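Local structure of oxalate oxidase 1 (Hordeum vulgare, 1FI2) at residues A[82-87]-A[138-143]; A[102-107]-A[145-150]; A[54-59]-A[75-80]; A[96-101]-A[126-131]; A[89-94]-A[159-164]. The protein oxidises oxalate with dioxygen to carbon dioxide and hydrogen peroxide in the plant apoplast, depends on manganese, and also shows superoxide dismutase activity. All blocks are in the same frame, centred on the assembly; numbering follows the deposited sequence.

How the interactions relate
The five contacts trace the walls of a single cupin beta-jellyroll around its manganese. Interactions 3 and 4 lie in one antiparallel sheet, interactions 1 and 5 in the other, and interaction 2 joins the two sheets. Interactions 1 and 2, with centres 7 Å apart, share strand pairing: F140 O lies 2.8 Å from L105 N. Strand 147-153 of interaction 2 runs between the inner strands of interactions 3 and 4, with A147 O 2.8 Å from F79 N and Y148 O 2.8 Å from M100 N. Interaction 5 holds the metal ligand H90; the nearest side-chain atoms of oxalate-binding N85 (interaction 1) and N75 (interaction 3) lie about 5 and about 6 Å from manganese.

Interaction 1: residues A[82-87]-A[138-143]; sequences GGTNPP and FQFNVG
T84 and N85 grip one acceptor, Q139 O, from opposite faces of its carbonyl plane. The hydroxyl T84 OG1 donates to Q139 O at 2.9 Å, brought there by a chi1 of -176° that sets it beside its own carbonyl carbon; the amide N85 N reaches Q139 O at 3.0 Å. With a valine in place of T84 the hydroxyl is gone, and Q139 O would probably be held from the N85 side alone. Two other backbone bonds are straighter: Q139 N donates to N85 O at 171°, and N141 N lies 2.9 Å from G83 O; G82 N to N141 O is weak. The side-chain amides of N85 and Q139 run side by side with planes 45° apart, ND2 of N85 meeting OE1 of Q139 at 3.2 Å. On the face carrying T84 and F140, T84 CB lies at the F140 ring edge, 4.0 Å from CD1. P87 CD packs on F138 CB. Strand 137-141 continues the sheet to 103-109, pairing F138 with G107 and F140 with L105. The oxalate-binding N85 faces V77, F79 and M149 inside the barrel, whereas T84 and F140 pack on K181 and V178 of a second subunit.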
# COMPACT_ATOMS: atom_id res chain seq x y z
N GLY A 82 -39.57 9.09 -0.76
CA GLY A 82 -39.44 8.90 -2.20
C GLY A 82 -38.19 9.52 -2.79
O GLY A 82 -38.00 9.52 -4.02
N GLY A 83 -37.32 10.07 -1.95
CA GLY A 83 -36.10 10.70 -2.40
C GLY A 83 -35.02 9.65 -2.68
O GLY A 83 -35.11 8.53 -2.17
N THR A 84 -34.01 10.06 -3.44
CA THR A 84 -32.93 9.15 -3.78
C THR A 84 -31.56 9.79 -3.66
O THR A 84 -31.41 10.99 -3.83
CB THR A 84 -33.15 8.65 -5.23
OG1 THR A 84 -32.16 7.67 -5.58
CG2 THR A 84 -33.09 9.78 -6.24
N ASN A 85 -30.58 9.01 -3.23
CA ASN A 85 -29.15 9.31 -3.45
C ASN A 85 -28.96 8.52 -4.75
O ASN A 85 -29.06 7.29 -4.71
CB ASN A 85 -28.30 8.85 -2.29
CG ASN A 85 -26.91 9.45 -2.22
OD1 ASN A 85 -26.60 10.41 -2.92
ND2 ASN A 85 -26.07 8.90 -1.36
N PRO A 86 -28.91 9.20 -5.88
CA PRO A 86 -28.90 8.58 -7.19
C PRO A 86 -27.73 7.67 -7.46
O PRO A 86 -26.74 7.72 -6.74
CB PRO A 86 -28.92 9.76 -8.16
CG PRO A 86 -28.38 10.91 -7.39
CD PRO A 86 -28.81 10.68 -5.97
N PRO A 87 -27.81 6.79 -8.44
CA PRO A 87 -26.70 5.92 -8.81
C PRO A 87 -25.39 6.67 -8.83
O PRO A 87 -25.24 7.54 -9.68
CB PRO A 87 -27.09 5.44 -10.21
CG PRO A 87 -28.59 5.39 -10.14
CD PRO A 87 -28.96 6.64 -9.36
N PHE A 138 -26.81 3.01 -5.16
CA PHE A 138 -27.81 4.04 -4.90
C PHE A 138 -28.64 3.71 -3.66
O PHE A 138 -28.58 2.58 -3.16
CB PHE A 138 -28.78 4.13 -6.10
CG PHE A 138 -29.58 2.88 -6.34
CD1 PHE A 138 -30.78 2.64 -5.69
CD2 PHE A 138 -29.13 1.93 -7.25
CE1 PHE A 138 -31.51 1.49 -5.92
CE2 PHE A 138 -29.85 0.77 -7.49
CZ PHE A 138 -31.04 0.55 -6.82
N GLN A 139 -29.41 4.68 -3.19
CA GLN A 139 -30.32 4.49 -2.06
C GLN A 139 -31.64 5.18 -2.43
O GLN A 139 -31.63 6.23 -3.07
CB GLN A 139 -29.83 5.01 -0.72
CG GLN A 139 -28.68 4.25 -0.08
CD GLN A 139 -27.34 4.81 -0.51
OE1 GLN A 139 -27.22 6.02 -0.76
NE2 GLN A 139 -26.33 3.96 -0.62
N PHE A 140 -32.76 4.58 -2.05
CA PHE A 140 -34.09 5.12 -2.36
C PHE A 140 -34.99 4.99 -1.14
O PHE A 140 -35.13 3.89 -0.60
CB PHE A 140 -34.64 4.38 -3.57
CG PHE A 140 -35.97 4.83 -4.10
CD1 PHE A 140 -36.08 5.97 -4.87
CD2 PHE A 140 -37.11 4.07 -3.89
CE1 PHE A 140 -37.30 6.38 -5.38
CE2 PHE A 140 -38.33 4.46 -4.39
CZ PHE A 140 -38.43 5.62 -5.14
N ASN A 141 -35.60 6.09 -0.68
CA ASN A 141 -36.46 6.04 0.50
C ASN A 141 -37.83 5.47 0.16
O ASN A 141 -38.66 6.14 -0.46
CB ASN A 141 -36.59 7.44 1.11
CG ASN A 141 -37.37 7.46 2.41
OD1 ASN A 141 -37.84 6.43 2.88
ND2 ASN A 141 -37.51 8.64 3.00
N VAL A 142 -38.10 4.25 0.64
CA VAL A 142 -39.35 3.57 0.33
C VAL A 142 -40.37 3.68 1.45
O VAL A 142 -41.47 3.14 1.34
CB VAL A 142 -39.13 2.07 0.03
CG1 VAL A 142 -38.25 1.89 -1.20
CG2 VAL A 142 -38.56 1.34 1.23
N GLY A 143 -40.01 4.38 2.53
CA GLY A 143 -40.92 4.56 3.65
C GLY A 143 -41.74 5.84 3.49
O GLY A 143 -41.55 6.59 2.53

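Interaction 2: residues A[102-107]-A[145-150]; sequences GELLVG and TEAYMV
L104 and M149 meet through different first torsions. In L104, CG stands anti to the carbonyl carbon (chi1 -67°), and the branch beyond it forks towards strand 147-150; in M149, CG sits between the backbone N and the carbonyl carbon (chi1 60°), and the chain then runs out extended. The two side chains therefore cross at about a right angle, with L104 CD1 3.9 Å from M149 SD. The second methyl of the fork, L104 CD2, rests on A147 CB at 3.8 Å, so one leucine covers two successive inward-facing residues of the other strand.

A147 CB is also pressed against the backbone of G102, whose CA lies 3.8 Å away. A side chain on G102 would run into that methyl, and the positive phi of this residue suits glycine too. No hydrogen bond joins the segments directly. A water bridges them instead, accepting from E103 N at 2.9 Å and donating to T145 O at 3.0 Å, at the end of the contact where the chain is partly exposed.

The strand axes approach only to 7.3 Å and diverge by 60°, which is the geometry of packing between sheets and not of pairing within one. L104 also touches F79 and V99, and M149 touches V77, Q139 and the oxalate-binding N85. Mostly apolar side chains packed between two antiparallel sheets are characteristic of the cupin jellyroll interior, which here extends to M149, whose nearest side-chain atom is about 6 Å from manganese.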
# COMPACT_ATOMS: atom_id res chain seq x y z
N GLY A 102 -35.88 5.21 9.36
CA GLY A 102 -36.58 5.03 8.10
C GLY A 102 -36.26 3.72 7.41
O GLY A 102 -35.69 2.79 7.97
N GLU A 103 -36.73 3.61 6.17
CA GLU A 103 -36.59 2.42 5.35
C GLU A 103 -35.95 2.77 4.00
O GLU A 103 -36.56 3.50 3.21
CB GLU A 103 -37.95 1.77 5.10
CG GLU A 103 -38.76 1.45 6.34
CD GLU A 103 -40.13 0.88 6.05
OE1 GLU A 103 -40.26 -0.36 6.13
OE2 GLU A 103 -41.05 1.65 5.76
N LEU A 104 -34.74 2.29 3.76
CA LEU A 104 -34.05 2.60 2.51
C LEU A 104 -33.76 1.38 1.64
O LEU A 104 -33.12 0.43 2.09
CB LEU A 104 -32.71 3.28 2.79
CG LEU A 104 -32.67 4.67 3.41
CD1 LEU A 104 -31.23 5.06 3.73
CD2 LEU A 104 -33.28 5.71 2.48
N LEU A 105 -34.17 1.46 0.38
CA LEU A 105 -33.78 0.44 -0.60
C LEU A 105 -32.34 0.79 -1.00
O LEU A 105 -32.07 1.89 -1.48
CB LEU A 105 -34.67 0.42 -1.84
CG LEU A 105 -34.23 -0.54 -2.95
CD1 LEU A 105 -34.46 -1.99 -2.54
CD2 LEU A 105 -34.94 -0.22 -4.26
N VAL A 106 -31.42 -0.10 -0.69
CA VAL A 106 -30.00 0.10 -0.98
C VAL A 106 -29.62 -0.86 -2.10
O VAL A 106 -29.84 -2.07 -1.95
CB VAL A 106 -29.12 -0.19 0.25
CG1 VAL A 106 -27.64 -0.02 -0.08
CG2 VAL A 106 -29.46 0.77 1.38
N GLY A 107 -29.06 -0.34 -3.19
CA GLY A 107 -28.68 -1.24 -4.29
C GLY A 107 -27.21 -1.07 -4.65
O GLY A 107 -26.67 0.03 -4.68
N THR A 145 -41.84 8.13 5.97
CA THR A 145 -41.19 9.10 6.83
C THR A 145 -39.81 9.46 6.28
O THR A 145 -39.28 8.78 5.41
CB THR A 145 -40.97 8.56 8.26
OG1 THR A 145 -40.12 7.41 8.19
CG2 THR A 145 -42.28 8.19 8.92
N GLU A 146 -39.25 10.53 6.82
CA GLU A 146 -37.90 10.95 6.42
C GLU A 146 -36.92 9.89 6.90
O GLU A 146 -37.08 9.36 8.00
CB GLU A 146 -37.61 12.30 7.07
CG GLU A 146 -36.24 12.89 6.80
CD GLU A 146 -36.03 14.14 7.64
OE1 GLU A 146 -36.42 14.12 8.83
OE2 GLU A 146 -35.49 15.13 7.11
N ALA A 147 -35.92 9.55 6.09
CA ALA A 147 -34.95 8.54 6.49
C ALA A 147 -33.55 9.15 6.56
O ALA A 147 -33.33 10.21 5.97
CB ALA A 147 -34.96 7.37 5.51
N TYR A 148 -32.65 8.52 7.32
CA TYR A 148 -31.28 9.03 7.34
C TYR A 148 -30.30 7.91 7.66
O TYR A 148 -30.63 6.92 8.30
CB TYR A 148 -31.12 10.24 8.23
CG TYR A 148 -30.71 10.14 9.67
CD1 TYR A 148 -29.37 10.11 10.04
CD2 TYR A 148 -31.66 10.12 10.69
CE1 TYR A 148 -28.99 10.03 11.37
CE2 TYR A 148 -31.30 10.04 12.02
CZ TYR A 148 -29.96 10.00 12.36
OH TYR A 148 -29.59 9.93 13.68
N MET A 149 -29.10 8.05 7.11
CA MET A 149 -28.02 7.10 7.31
C MET A 149 -26.71 7.84 7.55
O MET A 149 -26.57 9.01 7.17
CB MET A 149 -27.86 6.19 6.09
CG MET A 149 -27.54 6.93 4.81
SD MET A 149 -27.39 5.88 3.36
CE MET A 149 -26.58 7.00 2.21
N VAL A 150 -25.78 7.21 8.24
CA VAL A 150 -24.43 7.73 8.45
C VAL A 150 -23.46 6.67 7.92
O VAL A 150 -23.60 5.50 8.30
CB VAL A 150 -24.13 8.04 9.92
CG1 VAL A 150 -22.68 8.48 10.09
CG2 VAL A 150 -25.05 9.12 10.47
O HOH W 1 -38.41 5.95 5.57

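Interaction 3: residues A[54-59]-A[75-80]; sequences SAVTEL and NRVDFA
S54 and F79 open an antiparallel pairing at the margin of one cupin jellyroll sheet, in which 54-59 is the outermost strand of this chain and 75-79 runs inside it. The axes are 4.7 Å apart and 165° from one another in direction. Two hydrogen-bonded pairs, A55 with D78 and T57 with R76, supply four backbone bonds; the shortest has T57 N 2.8 Å from R76 O.

Packing is close around S54, A55, V77 and F79. S54 CB lies 3.8 Å from F79 CD1, and the serine hydroxyl leaves the contact to bond T84 O. A chi1 of -172° turns V77 CG1 over the backbone of A55, 3.5 Å from A55 O. At the far end N75 CB abuts T57 O at 3.3 Å. N75 binds oxalate in a structure of this protein, so the pairing probably helps to place a substrate-site residue.

Water mediates more of the contact at the E58 end and on one face. E58 barely reaches across, and its OE1 is linked to N75 OD1 through a water that donates to both. A second water lies on the face that carries A55, T57, R76 and D78: it donates to A55 O and D78 OD2 and accepts from T57 OG1. D78 OD2 also takes the amide of G46, while R76 meets the Y148 ring in a cation-pi contact. Within that charged cluster R76 grips D78 side-on, NE reaching OD2 at 3.0 Å and NH2 reaching OD1, also at 3.0 Å, from within the guanidinium plane.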
# COMPACT_ATOMS: atom_id res chain seq x y z
N SER A 54 -32.86 14.26 -1.50
CA SER A 54 -31.91 13.84 -0.48
C SER A 54 -30.88 14.94 -0.28
O SER A 54 -30.71 15.79 -1.16
CB SER A 54 -31.22 12.53 -0.84
OG SER A 54 -30.36 12.71 -1.96
N ALA A 55 -30.21 14.93 0.86
CA ALA A 55 -29.17 15.91 1.14
C ALA A 55 -27.96 15.20 1.76
O ALA A 55 -28.11 14.42 2.70
CB ALA A 55 -29.67 16.98 2.08
N VAL A 56 -26.79 15.49 1.22
CA VAL A 56 -25.55 14.91 1.72
C VAL A 56 -24.80 15.95 2.55
O VAL A 56 -24.51 17.04 2.05
CB VAL A 56 -24.62 14.44 0.59
CG1 VAL A 56 -23.35 13.80 1.16
CG2 VAL A 56 -25.31 13.46 -0.36
N THR A 57 -24.54 15.62 3.80
CA THR A 57 -23.74 16.48 4.68
C THR A 57 -22.37 15.81 4.75
O THR A 57 -22.24 14.73 5.31
CB THR A 57 -24.34 16.64 6.08
OG1 THR A 57 -25.65 17.23 5.98
CG2 THR A 57 -23.49 17.54 6.96
N GLU A 58 -21.39 16.41 4.09
CA GLU A 58 -20.07 15.80 3.98
C GLU A 58 -19.19 15.99 5.21
O GLU A 58 -19.17 17.04 5.84
CB GLU A 58 -19.33 16.34 2.75
CG GLU A 58 -20.09 16.18 1.45
CD GLU A 58 -19.20 16.23 0.22
OE1 GLU A 58 -18.88 15.16 -0.34
OE2 GLU A 58 -18.80 17.34 -0.19
N LEU A 59 -18.38 14.96 5.48
CA LEU A 59 -17.41 15.05 6.57
C LEU A 59 -16.08 14.44 6.12
O LEU A 59 -15.49 13.58 6.76
CB LEU A 59 -17.93 14.43 7.86
CG LEU A 59 -17.33 14.96 9.16
CD1 LEU A 59 -17.52 16.47 9.30
CD2 LEU A 59 -17.93 14.26 10.37
N ASN A 75 -19.90 10.67 6.21
CA ASN A 75 -20.91 11.62 5.75
C ASN A 75 -22.29 11.16 6.24
O ASN A 75 -22.45 10.01 6.64
CB ASN A 75 -20.88 11.87 4.27
CG ASN A 75 -21.44 10.89 3.29
OD1 ASN A 75 -20.96 10.85 2.13
ND2 ASN A 75 -22.43 10.08 3.63
N ARG A 76 -23.23 12.09 6.24
CA ARG A 76 -24.61 11.80 6.61
C ARG A 76 -25.51 12.09 5.41
O ARG A 76 -25.20 12.99 4.62
CB ARG A 76 -25.02 12.66 7.81
CG ARG A 76 -26.51 12.69 8.08
CD ARG A 76 -26.84 13.57 9.29
NE ARG A 76 -28.28 13.61 9.51
CZ ARG A 76 -28.91 13.65 10.67
NH1 ARG A 76 -28.24 13.67 11.81
NH2 ARG A 76 -30.24 13.67 10.69
N VAL A 77 -26.50 11.24 5.15
CA VAL A 77 -27.43 11.50 4.06
C VAL A 77 -28.86 11.43 4.60
O VAL A 77 -29.24 10.45 5.25
CB VAL A 77 -27.30 10.55 2.85
CG1 VAL A 77 -28.17 11.03 1.70
CG2 VAL A 77 -25.86 10.42 2.37
N ASP A 78 -29.63 12.49 4.36
CA ASP A 78 -31.03 12.56 4.79
C ASP A 78 -31.93 12.47 3.56
O ASP A 78 -31.57 12.96 2.49
CB ASP A 78 -31.32 13.85 5.55
CG ASP A 78 -30.61 13.90 6.89
OD1 ASP A 78 -31.12 13.29 7.85
OD2 ASP A 78 -29.54 14.53 6.97
N PHE A 79 -33.07 11.79 3.68
CA PHE A 79 -33.95 11.55 2.56
C PHE A 79 -35.42 11.87 2.82
O PHE A 79 -36.03 11.29 3.72
CB PHE A 79 -33.92 10.07 2.16
CG PHE A 79 -32.63 9.39 1.84
CD1 PHE A 79 -32.27 9.14 0.52
CD2 PHE A 79 -31.78 8.96 2.84
CE1 PHE A 79 -31.09 8.49 0.22
CE2 PHE A 79 -30.59 8.33 2.55
CZ PHE A 79 -30.24 8.09 1.24
N ALA A 80 -36.02 12.68 1.95
CA ALA A 80 -37.47 12.91 2.02
C ALA A 80 -38.13 11.64 1.49
O ALA A 80 -37.46 10.85 0.82
CB ALA A 80 -37.85 14.09 1.14
O HOH W 2 -27.59 15.45 5.29
O HOH W 3 -19.63 13.22 1.76

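Interaction 4: residues A[96-101]-A[126-131]; sequences IGMVMK and GETFVI
G97 and F129 form a hydrogen-bonded antiparallel pair, with strand axes 4.8 Å apart. G97 N donates to F129 O at 3.0 Å, and F129 N to G97 O at 3.1 Å; V99 N to E127 O and G126 N to V99 O carry the pairing on beyond strand 128-131. The F129 side chain folds back across its partner: with CG between the backbone N and the carbonyl carbon (chi1 59°), the ring lies against G97, whose CA forms a CH-pi contact 4.1 Å from the ring centroid and 17° off its normal. Any side chain on G97 would hit the ring. V99 CG2 approaches the ring edge near its plane. Cutting F129 back to an alanine removes the ring, which is likely to uncover G97 CA and leave a gap beside M149 and V106. On the other face M98 bends at chi3, bringing CE within 3.8 Å of T128 CG2 and 3.7 Å of G126 O. Strand 147-153 flanks 95-101 on its other side, while F129 reaches inward to M149, V151, V106 and the manganese ligand E95. Beyond T128 and F129 the sheet runs on into an antiparallel strand of a neighbouring subunit.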
# COMPACT_ATOMS: atom_id res chain seq x y z
N ILE A 96 -18.98 1.98 4.06
CA ILE A 96 -19.64 1.10 5.03
C ILE A 96 -20.62 1.95 5.82
O ILE A 96 -20.24 2.97 6.39
CB ILE A 96 -18.60 0.35 5.87
CG1 ILE A 96 -19.26 -0.73 6.74
CG2 ILE A 96 -17.75 1.28 6.72
CD1 ILE A 96 -18.28 -1.73 7.32
N GLY A 97 -21.92 1.61 5.77
CA GLY A 97 -22.89 2.49 6.41
C GLY A 97 -23.95 1.82 7.27
O GLY A 97 -24.11 0.60 7.27
N MET A 98 -24.66 2.65 8.03
CA MET A 98 -25.73 2.19 8.90
C MET A 98 -26.95 3.09 8.71
O MET A 98 -26.80 4.31 8.71
CB MET A 98 -25.32 2.16 10.38
CG MET A 98 -26.45 1.63 11.25
SD MET A 98 -26.09 1.67 13.02
CE MET A 98 -25.15 0.15 13.20
N VAL A 99 -28.12 2.48 8.58
CA VAL A 99 -29.35 3.28 8.51
C VAL A 99 -29.75 3.65 9.93
O VAL A 99 -29.79 2.78 10.80
CB VAL A 99 -30.47 2.53 7.78
CG1 VAL A 99 -31.83 3.21 7.94
CG2 VAL A 99 -30.13 2.40 6.30
N MET A 100 -30.01 4.93 10.17
CA MET A 100 -30.37 5.37 11.51
C MET A 100 -31.87 5.45 11.73
O MET A 100 -32.36 5.18 12.83
CB MET A 100 -29.70 6.71 11.82
CG MET A 100 -28.19 6.66 11.94
SD MET A 100 -27.55 5.39 13.03
CE MET A 100 -28.77 5.30 14.33
N LYS A 101 -32.60 5.86 10.69
CA LYS A 101 -34.06 5.93 10.79
C LYS A 101 -34.67 5.76 9.41
O LYS A 101 -34.05 6.10 8.40
CB LYS A 101 -34.50 7.23 11.45
CG LYS A 101 -34.70 8.44 10.56
CD LYS A 101 -35.06 9.68 11.37
CE LYS A 101 -36.38 9.56 12.09
NZ LYS A 101 -37.56 9.65 11.18
N GLY A 126 -30.56 0.51 12.33
CA GLY A 126 -29.55 -0.34 12.91
C GLY A 126 -28.92 -1.35 11.97
O GLY A 126 -27.96 -2.03 12.35
N GLU A 127 -29.46 -1.49 10.76
CA GLU A 127 -28.94 -2.44 9.79
C GLU A 127 -27.85 -1.79 8.95
O GLU A 127 -27.88 -0.57 8.73
CB GLU A 127 -30.08 -2.99 8.94
CG GLU A 127 -31.20 -3.61 9.79
CD GLU A 127 -32.17 -4.40 8.95
OE1 GLU A 127 -32.65 -3.87 7.92
OE2 GLU A 127 -32.47 -5.56 9.29
N THR A 128 -26.88 -2.57 8.51
CA THR A 128 -25.73 -2.04 7.77
C THR A 128 -25.56 -2.60 6.37
O THR A 128 -26.11 -3.63 6.00
CB THR A 128 -24.43 -2.33 8.57
OG1 THR A 128 -24.37 -3.73 8.84
CG2 THR A 128 -24.38 -1.57 9.88
N PHE A 129 -24.74 -1.90 5.59
CA PHE A 129 -24.43 -2.26 4.22
C PHE A 129 -22.99 -1.91 3.86
O PHE A 129 -22.37 -1.06 4.50
CB PHE A 129 -25.37 -1.55 3.24
CG PHE A 129 -25.35 -0.05 3.27
CD1 PHE A 129 -24.43 0.68 2.54
CD2 PHE A 129 -26.28 0.65 4.03
CE1 PHE A 129 -24.43 2.06 2.57
CE2 PHE A 129 -26.29 2.03 4.07
CZ PHE A 129 -25.35 2.74 3.34
N VAL A 130 -22.47 -2.56 2.82
CA VAL A 130 -21.09 -2.27 2.40
C VAL A 130 -21.03 -2.16 0.88
O VAL A 130 -21.63 -2.93 0.14
CB VAL A 130 -20.10 -3.29 2.98
CG1 VAL A 130 -20.28 -4.67 2.40
CG2 VAL A 130 -18.66 -2.81 2.80
N ILE A 131 -20.35 -1.12 0.40
CA ILE A 131 -20.22 -0.86 -1.03
C ILE A 131 -18.75 -0.96 -1.44
O ILE A 131 -17.97 -0.05 -1.14
CB ILE A 131 -20.63 0.58 -1.40
CG1 ILE A 131 -21.91 1.06 -0.72
CG2 ILE A 131 -20.72 0.70 -2.92
CD1 ILE A 131 -23.20 0.46 -1.19

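Interaction 5: residues A[89-94]-A[159-164]; sequences IHPRAT and GIVFVP. With MN (manganese (II) ion), chain B.
H90 presents the edge of its imidazole to G159 O, which lies 2.8 Å from ND1 and only 9° out of the ring plane. The bond is straight, 162° at the hydrogen, and falls in the carbonyl plane as well. Across CE1 on the ring perimeter, NE2 binds manganese at 2.3 Å, with one of the two metal-bound waters near the ring plane. F153 meets the imidazole edge-to-face, and I160 CD1 approaches it obliquely, 4.1 Å from H90 CE1. The same I160 CD1 also lies over one face of the F162 ring.

The backbone sets this geometry. I89 and V161 form an antiparallel hydrogen-bonded pair, V161 N reaching I89 O at 2.8 Å and I89 N reaching V161 O at 3.0 Å. A type I turn from H90 to A93 follows. P91 CD packs 3.5 Å from G159 O, and R92, bent at chi3, brings NH2 to 3.7 Å from G159 CA. A CB on G159 would clash with R92 NH2 and crowd P91 CG. R92 itself is committed further out, to N157 O and to D8 of another subunit.

H88, E95 and H137 complete the protein ligands of the metal. Since ND1 donates to a backbone carbonyl while NE2 holds manganese, G159 O, as second-shell acceptor, fixes the rotation of the H90 ring and probably helps to keep NE2 directed at the metal.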
# COMPACT_ATOMS: atom_id res chain seq x y z
N ILE A 89 -20.76 6.67 -7.73
CA ILE A 89 -19.53 5.93 -7.52
C ILE A 89 -18.53 6.74 -6.69
O ILE A 89 -18.41 7.95 -6.87
CB ILE A 89 -18.86 5.56 -8.86
CG1 ILE A 89 -19.61 4.41 -9.55
CG2 ILE A 89 -17.39 5.16 -8.72
CD1 ILE A 89 -19.72 4.49 -11.04
N HIS A 90 -17.80 6.07 -5.81
CA HIS A 90 -16.67 6.65 -5.09
C HIS A 90 -15.40 6.08 -5.71
O HIS A 90 -15.11 4.89 -5.56
CB HIS A 90 -16.70 6.33 -3.59
CG HIS A 90 -18.01 6.76 -2.99
ND1 HIS A 90 -18.33 8.09 -2.83
CD2 HIS A 90 -19.09 6.05 -2.58
CE1 HIS A 90 -19.56 8.19 -2.34
NE2 HIS A 90 -20.04 6.97 -2.18
N PRO A 91 -14.64 6.91 -6.42
CA PRO A 91 -13.46 6.48 -7.11
C PRO A 91 -12.33 5.98 -6.24
O PRO A 91 -11.47 5.26 -6.76
CB PRO A 91 -12.98 7.71 -7.89
CG PRO A 91 -13.69 8.88 -7.31
CD PRO A 91 -14.95 8.34 -6.67
N ARG A 92 -12.24 6.42 -4.98
CA ARG A 92 -11.08 6.07 -4.16
C ARG A 92 -11.41 5.44 -2.83
O ARG A 92 -10.57 5.49 -1.91
CB ARG A 92 -10.22 7.34 -3.98
CG ARG A 92 -9.50 7.80 -5.23
CD ARG A 92 -8.77 9.11 -5.04
NE ARG A 92 -9.63 10.19 -4.62
CZ ARG A 92 -10.36 11.02 -5.34
NH1 ARG A 92 -10.38 10.97 -6.67
NH2 ARG A 92 -11.08 11.95 -4.72
N ALA A 93 -12.55 4.75 -2.70
CA ALA A 93 -12.85 4.11 -1.42
C ALA A 93 -14.04 3.16 -1.40
O ALA A 93 -15.00 3.29 -2.14
CB ALA A 93 -13.15 5.21 -0.39
N THR A 94 -13.99 2.29 -0.40
CA THR A 94 -15.09 1.42 -0.00
C THR A 94 -15.94 2.20 1.00
O THR A 94 -15.40 2.97 1.79
CB THR A 94 -14.58 0.14 0.68
OG1 THR A 94 -13.83 -0.67 -0.24
CG2 THR A 94 -15.73 -0.71 1.23
N GLY A 159 -14.31 10.94 -2.92
CA GLY A 159 -14.74 11.52 -4.18
C GLY A 159 -16.15 11.01 -4.50
O GLY A 159 -16.55 9.97 -3.97
N ILE A 160 -16.90 11.76 -5.30
CA ILE A 160 -18.21 11.24 -5.70
C ILE A 160 -18.48 11.56 -7.16
O ILE A 160 -18.36 12.69 -7.63
CB ILE A 160 -19.36 11.69 -4.79
CG1 ILE A 160 -20.68 11.07 -5.28
CG2 ILE A 160 -19.49 13.20 -4.75
CD1 ILE A 160 -21.78 11.06 -4.24
N VAL A 161 -18.79 10.50 -7.90
CA VAL A 161 -19.15 10.59 -9.31
C VAL A 161 -20.66 10.33 -9.41
O VAL A 161 -21.09 9.18 -9.26
CB VAL A 161 -18.39 9.56 -10.17
CG1 VAL A 161 -18.89 9.55 -11.61
CG2 VAL A 161 -16.90 9.84 -10.13
N PHE A 162 -21.44 11.39 -9.44
CA PHE A 162 -22.90 11.24 -9.58
C PHE A 162 -23.18 10.88 -11.03
O PHE A 162 -22.85 11.67 -11.92
CB PHE A 162 -23.62 12.52 -9.19
CG PHE A 162 -23.83 12.75 -7.73
CD1 PHE A 162 -23.19 13.79 -7.08
CD2 PHE A 162 -24.67 11.92 -6.99
CE1 PHE A 162 -23.38 14.01 -5.73
CE2 PHE A 162 -24.86 12.14 -5.64
CZ PHE A 162 -24.22 13.19 -5.01
N VAL A 163 -23.75 9.71 -11.29
CA VAL A 163 -23.93 9.26 -12.67
C VAL A 163 -24.82 10.14 -13.53
O VAL A 163 -24.38 10.58 -14.60
CB VAL A 163 -24.31 7.78 -12.73
CG1 VAL A 163 -24.54 7.35 -14.17
CG2 VAL A 163 -23.20 6.93 -12.11
N PRO A 164 -26.04 10.43 -13.13
CA PRO A 164 -26.94 11.27 -13.91
C PRO A 164 -26.37 12.65 -14.17
O PRO A 164 -26.29 13.10 -15.32
CB PRO A 164 -28.23 11.31 -13.09
CG PRO A 164 -28.16 10.11 -12.22
CD PRO A 164 -26.69 9.94 -11.89
MN MN B . -22.11 6.12 -1.65
O HOH W 4 -22.20 8.29 -0.55
O HOH W 5 -24.00 5.53 -0.63